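Riboflavin kinase, putative (Trypanosoma brucei, PDB 3BNW) probably catalyses the ATP-dependent phosphorylation of riboflavin to FMN, the flavokinase step of flavin cofactor synthesis. Local coordinates at residues Pro81-Ile86 with Gln145-Met150; Ile119-Ile124 with Pro154-Phe159. All coordinates share one frame; numbering follows the deposited sequence.

Contact 1: residues Pro81-Ile86 with Gln145-Met150; sequences PFAASI and QFTRDM
T147 puts both branches of its side chain against the strand 81-86, the methyl on the backbone and the hydroxyl beside A83. With OG1 beside the backbone N (chi1 -64°), T147 CG2 stands anti to that nitrogen and lies 3.5 Å from F82 O. P81 flanks the same methyl, with P81 CB 4.5 Å from T147 CG2, and A83 lies by the other branch, its CB 4.2 Å from T147 OG1. F82 turns its own ring the opposite way, into the sheet's other side, where it meets I118 and F103. Strand 81-86 and helix 145-150 run at 132° to each other with axes 8.5 Å apart at closest. Helix 133-151 packs on the outside of the antiparallel beta-barrel of the riboflavin kinase fold. Y61, on the neighbouring strand 58-69, also touches T147. The hydroxyl is bonded to the helix itself: OG1 gives its proton to D143 O, one turn back. No hydrogen bond or salt bridge joins the two segments. With its polar atom satisfied within its own helix, T147 offers the strand mainly its methyl, which packs on the F82 carbonyl by van der Waals contact.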
loop_
_atom_site.group_PDB
_atom_site.type_symbol
_atom_site.label_atom_id
_atom_site.label_comp_id
_atom_site.label_asym_id
_atom_site.label_seq_id
_atom_site.Cartn_x
_atom_site.Cartn_y
_atom_site.Cartn_z
ATOM N N PRO A 81 4.870 -7.499 -2.970
ATOM C CA PRO A 81 4.541 -6.298 -3.746
ATOM C C PRO A 81 3.114 -5.815 -3.453
ATOM O O PRO A 81 2.245 -6.616 -3.105
ATOM C CB PRO A 81 4.655 -6.767 -5.208
ATOM C CG PRO A 81 5.421 -8.038 -5.170
ATOM C CD PRO A 81 5.146 -8.660 -3.837
ATOM N N PHE A 82 2.879 -4.516 -3.575
ATOM C CA PHE A 82 1.543 -3.974 -3.378
ATOM C C PHE A 82 1.378 -2.688 -4.166
ATOM O O PHE A 82 2.354 -1.991 -4.440
ATOM C CB PHE A 82 1.266 -3.706 -1.891
ATOM C CG PHE A 82 1.763 -2.375 -1.420
ATOM C CD1 PHE A 82 3.049 -2.235 -0.926
ATOM C CD2 PHE A 82 0.954 -1.251 -1.493
ATOM C CE1 PHE A 82 3.516 -0.999 -0.510
ATOM C CE2 PHE A 82 1.414 -0.018 -1.080
ATOM C CZ PHE A 82 2.695 0.110 -0.588
ATOM N N ALA A 83 0.134 -2.406 -4.546
ATOM C CA ALA A 83 -0.270 -1.087 -5.014
ATOM C C ALA A 83 -1.290 -0.568 -4.012
ATOM O O ALA A 83 -1.833 -1.348 -3.223
ATOM C CB ALA A 83 -0.865 -1.168 -6.397
ATOM N N ALA A 84 -1.552 0.732 -4.025
ATOM C CA ALA A 84 -2.476 1.320 -3.053
ATOM C C ALA A 84 -3.011 2.650 -3.531
ATOM O O ALA A 84 -2.298 3.406 -4.192
ATOM C CB ALA A 84 -1.780 1.501 -1.701
ATOM N N SER A 85 -4.259 2.939 -3.174
ATOM C CA SER A 85 -4.871 4.227 -3.484
ATOM C C SER A 85 -4.896 5.101 -2.237
ATOM O O SER A 85 -5.326 4.653 -1.172
ATOM C CB SER A 85 -6.294 4.035 -4.005
ATOM O OG SER A 85 -6.304 3.211 -5.157
ATOM N N ILE A 86 -4.427 6.343 -2.377
ATOM C CA ILE A 86 -4.489 7.339 -1.307
ATOM C C ILE A 86 -5.405 8.485 -1.735
ATOM O O ILE A 86 -5.051 9.268 -2.622
ATOM C CB ILE A 86 -3.085 7.900 -0.950
ATOM C CG1 ILE A 86 -2.199 6.804 -0.353
ATOM C CG2 ILE A 86 -3.193 9.060 0.042
ATOM C CD1 ILE A 86 -1.452 5.987 -1.377
ATOM N N GLN A 145 1.334 -5.092 -13.265
ATOM C CA GLN A 145 2.545 -5.454 -14.009
ATOM C C GLN A 145 3.637 -4.396 -13.856
ATOM O O GLN A 145 4.819 -4.728 -13.759
ATOM C CB GLN A 145 2.238 -5.670 -15.498
ATOM C CG GLN A 145 2.980 -6.857 -16.115
ATOM C CD GLN A 145 2.274 -8.196 -15.861
ATOM O OE1 GLN A 145 2.159 -8.651 -14.717
ATOM N NE2 GLN A 145 1.797 -8.826 -16.934
ATOM N N PHE A 146 3.234 -3.129 -13.847
ATOM C CA PHE A 146 4.154 -2.015 -13.660
ATOM C C PHE A 146 4.837 -2.129 -12.303
ATOM O O PHE A 146 6.063 -2.131 -12.214
ATOM C CB PHE A 146 3.398 -0.688 -13.760
ATOM C CG PHE A 146 4.258 0.524 -13.541
ATOM C CD1 PHE A 146 5.235 0.875 -14.465
ATOM C CD2 PHE A 146 4.081 1.328 -12.421
ATOM C CE1 PHE A 146 6.028 2.003 -14.271
ATOM C CE2 PHE A 146 4.871 2.457 -12.223
ATOM C CZ PHE A 146 5.844 2.792 -13.150
ATOM N N THR A 147 4.023 -2.243 -11.257
ATOM C CA THR A 147 4.503 -2.434 -9.892
ATOM C C THR A 147 5.483 -3.599 -9.796
ATOM O O THR A 147 6.472 -3.518 -9.076
ATOM C CB THR A 147 3.318 -2.679 -8.924
ATOM O OG1 THR A 147 2.480 -1.515 -8.884
ATOM C CG2 THR A 147 3.815 -3.003 -7.513
ATOM N N ARG A 148 5.205 -4.672 -10.529
ATOM C CA ARG A 148 6.095 -5.832 -10.581
ATOM C C ARG A 148 7.381 -5.561 -11.358
ATOM O O ARG A 148 8.451 -5.988 -10.937
ATOM C CB ARG A 148 5.361 -7.039 -11.171
ATOM C CG ARG A 148 4.355 -7.606 -10.204
ATOM C CD ARG A 148 3.789 -8.942 -10.626
ATOM N NE ARG A 148 3.253 -9.633 -9.456
ATOM C CZ ARG A 148 2.431 -10.676 -9.488
ATOM N NH1 ARG A 148 2.015 -11.192 -10.643
ATOM N NH2 ARG A 148 2.015 -11.208 -8.343
ATOM N N ASP A 149 7.280 -4.859 -12.484
ATOM C CA ASP A 149 8.458 -4.521 -13.289
ATOM C C ASP A 149 9.391 -3.560 -12.553
ATOM O O ASP A 149 10.616 -3.683 -12.646
ATOM C CB ASP A 149 8.045 -3.928 -14.646
ATOM C CG ASP A 149 7.432 -4.967 -15.586
ATOM O OD1 ASP A 149 7.478 -6.179 -15.273
ATOM O OD2 ASP A 149 6.903 -4.571 -16.645
ATOM N N MET A 150 8.807 -2.615 -11.819
ATOM C CA MET A 150 9.583 -1.635 -11.056
ATOM C C MET A 150 10.313 -2.283 -9.884
ATOM O O MET A 150 11.475 -1.979 -9.629
ATOM C CB MET A 150 8.677 -0.513 -10.532
ATOM C CG MET A 150 8.075 0.389 -11.609
ATOM S SD MET A 150 9.274 1.185 -12.692
ATOM C CE MET A 150 10.325 1.973 -11.482
#

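Contact 2: residues Ile119-Ile124 with Pro154-Phe159; sequences IVLGEI and PQLQEF
L121 and F159 are brought together by their torsions: L121 carries CG beside its backbone N (chi1 -67°), aiming both methyls at the segment 154-159, while F159 sets its ring plane about perpendicular to the plane of CA, CB and CG (chi2 91°), turning one face to L121 CD2. CD2 of L121 sits over the centre of that face, 3.7 Å from the centroid of the F159 ring and 9° off the normal, a well-centred CH-pi contact. L121 CD1, the other branch, runs down beside the stem of the ring, 3.8 Å from F159 CB, and reaches L156 CG at 4.3 Å. I119 comes in obliquely, its CG2 4.3 Å from F159 CD2, with CD1 4.0 Å from F159 O. L121 also begins a classic beta bulge: it and G122 both lie opposite Y61 on strand 58-69, an irregularity in strand 115-126 of the antiparallel barrel just where the chain's later helical turns pack against it. Those turns are a weakly bonded helix followed by a 3-10 segment. L156 O accepts two hydrogen bonds, from F159 N at 3.2 Å and from the indole NE1 of W63, and it also lies in the plane of the F159 ring, at its edge. The indole bond ties this turn to strand 58-69, while L151, the last residue of helix 133-151, adds apolar cover to L121.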
loop_
_atom_site.group_PDB
_atom_site.type_symbol
_atom_site.label_atom_id
_atom_site.label_comp_id
_atom_site.label_asym_id
_atom_site.label_seq_id
_atom_site.Cartn_x
_atom_site.Cartn_y
_atom_site.Cartn_z
ATOM N N ILE A 119 6.159 -0.001 2.798
ATOM C CA ILE A 119 7.107 0.994 2.309
ATOM C C ILE A 119 6.632 1.413 0.907
ATOM O O ILE A 119 6.562 0.580 0.003
ATOM C CB ILE A 119 8.548 0.433 2.270
ATOM C CG1 ILE A 119 9.026 0.123 3.696
ATOM C CG2 ILE A 119 9.504 1.427 1.604
ATOM C CD1 ILE A 119 10.455 -0.391 3.806
ATOM N N VAL A 120 6.272 2.687 0.747
ATOM C CA VAL A 120 5.791 3.214 -0.535
ATOM C C VAL A 120 6.962 3.802 -1.306
ATOM O O VAL A 120 7.546 4.781 -0.873
ATOM C CB VAL A 120 4.701 4.306 -0.349
ATOM C CG1 VAL A 120 4.403 4.989 -1.664
ATOM C CG2 VAL A 120 3.433 3.715 0.221
ATOM N N LEU A 121 7.291 3.208 -2.449
ATOM C CA LEU A 121 8.503 3.559 -3.185
ATOM C C LEU A 121 8.243 4.405 -4.427
ATOM O O LEU A 121 9.170 5.018 -4.954
ATOM C CB LEU A 121 9.266 2.290 -3.568
ATOM C CG LEU A 121 9.845 1.516 -2.374
ATOM C CD1 LEU A 121 10.232 0.101 -2.774
ATOM C CD2 LEU A 121 11.029 2.257 -1.781
ATOM N N GLY A 122 7.003 4.450 -4.909
ATOM C CA GLY A 122 6.700 5.312 -6.048
ATOM C C GLY A 122 5.238 5.390 -6.428
ATOM O O GLY A 122 4.389 4.676 -5.876
ATOM N N GLU A 123 4.966 6.238 -7.417
ATOM C CA GLU A 123 3.611 6.502 -7.885
ATOM C C GLU A 123 3.368 5.970 -9.296
ATOM O O GLU A 123 4.238 6.058 -10.163
ATOM C CB GLU A 123 3.336 8.001 -7.836
ATOM C CG GLU A 123 4.233 8.853 -8.726
ATOM C CD GLU A 123 4.185 10.308 -8.349
ATOM O OE1 GLU A 123 3.324 10.669 -7.523
ATOM O OE2 GLU A 123 5.011 11.093 -8.866
ATOM N N ILE A 124 2.174 5.422 -9.514
ATOM C CA ILE A 124 1.802 4.840 -10.804
ATOM C C ILE A 124 1.051 5.864 -11.656
ATOM O O ILE A 124 1.415 6.124 -12.806
ATOM C CB ILE A 124 0.918 3.585 -10.615
ATOM C CG1 ILE A 124 1.644 2.549 -9.741
ATOM C CG2 ILE A 124 0.529 2.998 -11.966
ATOM C CD1 ILE A 124 0.929 1.216 -9.600
ATOM N N PRO A 154 17.106 -3.672 -9.293
ATOM C CA PRO A 154 18.032 -3.970 -8.193
ATOM C C PRO A 154 17.954 -2.980 -7.029
ATOM O O PRO A 154 18.014 -3.386 -5.868
ATOM C CB PRO A 154 19.407 -3.889 -8.864
ATOM C CG PRO A 154 19.159 -4.211 -10.285
ATOM C CD PRO A 154 17.790 -3.690 -10.603
ATOM N N GLN A 155 17.819 -1.698 -7.356
ATOM C CA GLN A 155 17.725 -0.636 -6.358
ATOM C C GLN A 155 16.497 -0.835 -5.465
ATOM O O GLN A 155 16.614 -0.845 -4.237
ATOM C CB GLN A 155 17.656 0.726 -7.059
ATOM C CG GLN A 155 17.964 1.929 -6.173
ATOM C CD GLN A 155 17.479 3.243 -6.785
ATOM O OE1 GLN A 155 16.320 3.359 -7.200
ATOM N NE2 GLN A 155 18.363 4.242 -6.833
ATOM N N LEU A 156 15.336 -1.020 -6.096
ATOM C CA LEU A 156 14.046 -1.127 -5.392
ATOM C C LEU A 156 13.802 -2.493 -4.750
ATOM O O LEU A 156 13.138 -2.577 -3.724
ATOM C CB LEU A 156 12.883 -0.786 -6.338
ATOM C CG LEU A 156 12.464 0.687 -6.457
ATOM C CD1 LEU A 156 13.648 1.635 -6.445
ATOM C CD2 LEU A 156 11.635 0.891 -7.716
ATOM N N GLN A 157 14.329 -3.551 -5.358
ATOM C CA GLN A 157 14.230 -4.911 -4.806
ATOM C C GLN A 157 14.822 -5.011 -3.385
ATOM O O GLN A 157 14.333 -5.784 -2.553
ATOM C CB GLN A 157 14.948 -5.899 -5.742
ATOM C CG GLN A 157 14.846 -7.382 -5.365
ATOM C CD GLN A 157 13.724 -8.106 -6.089
ATOM O OE1 GLN A 157 13.942 -9.159 -6.693
ATOM N NE2 GLN A 157 12.518 -7.545 -6.037
ATOM N N GLU A 158 15.862 -4.219 -3.117
ATOM C CA GLU A 158 16.575 -4.235 -1.832
ATOM C C GLU A 158 15.706 -3.791 -0.642
ATOM O O GLU A 158 15.992 -4.150 0.503
ATOM C CB GLU A 158 17.829 -3.350 -1.929
ATOM C CG GLU A 158 18.891 -3.576 -0.850
ATOM C CD GLU A 158 19.786 -4.782 -1.120
ATOM O OE1 GLU A 158 19.255 -5.880 -1.403
ATOM O OE2 GLU A 158 21.025 -4.633 -1.027
ATOM N N PHE A 159 14.656 -3.017 -0.916
ATOM C CA PHE A 159 13.721 -2.545 0.121
ATOM C C PHE A 159 12.773 -3.614 0.670
ATOM O O PHE A 159 12.041 -3.358 1.628
ATOM C CB PHE A 159 12.883 -1.377 -0.407
ATOM C CG PHE A 159 13.623 -0.084 -0.461
ATOM C CD1 PHE A 159 14.314 0.286 -1.603
ATOM C CD2 PHE A 159 13.627 0.767 0.631
ATOM C CE1 PHE A 159 14.993 1.486 -1.659
ATOM C CE2 PHE A 159 14.301 1.965 0.583
ATOM C CZ PHE A 159 14.990 2.328 -0.565
#

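Contacts 1 and 2 lie side by side, their centres about 9 Å apart, and alternate along the chain: 81-86, 119-124, 145-150, 154-159. Both strands belong to the same sheet, and strand 58-69 pairs with each of them. Among the atoms that join the two contacts, T147 OG1 lies 3.2 Å from I124 CD1 and M150 O lies 3.5 Å from L156 CD2. On the sheet's other side the F82 ring spans from one strand to the other, with F82 CE1 3.5 Å from I119 O and F82 CZ 3.8 Å from V120 CG2. The structure is an apo form, so neither contact can be placed against bound ATP or flavin; both read as packing of C-terminal helical segments on the barrel.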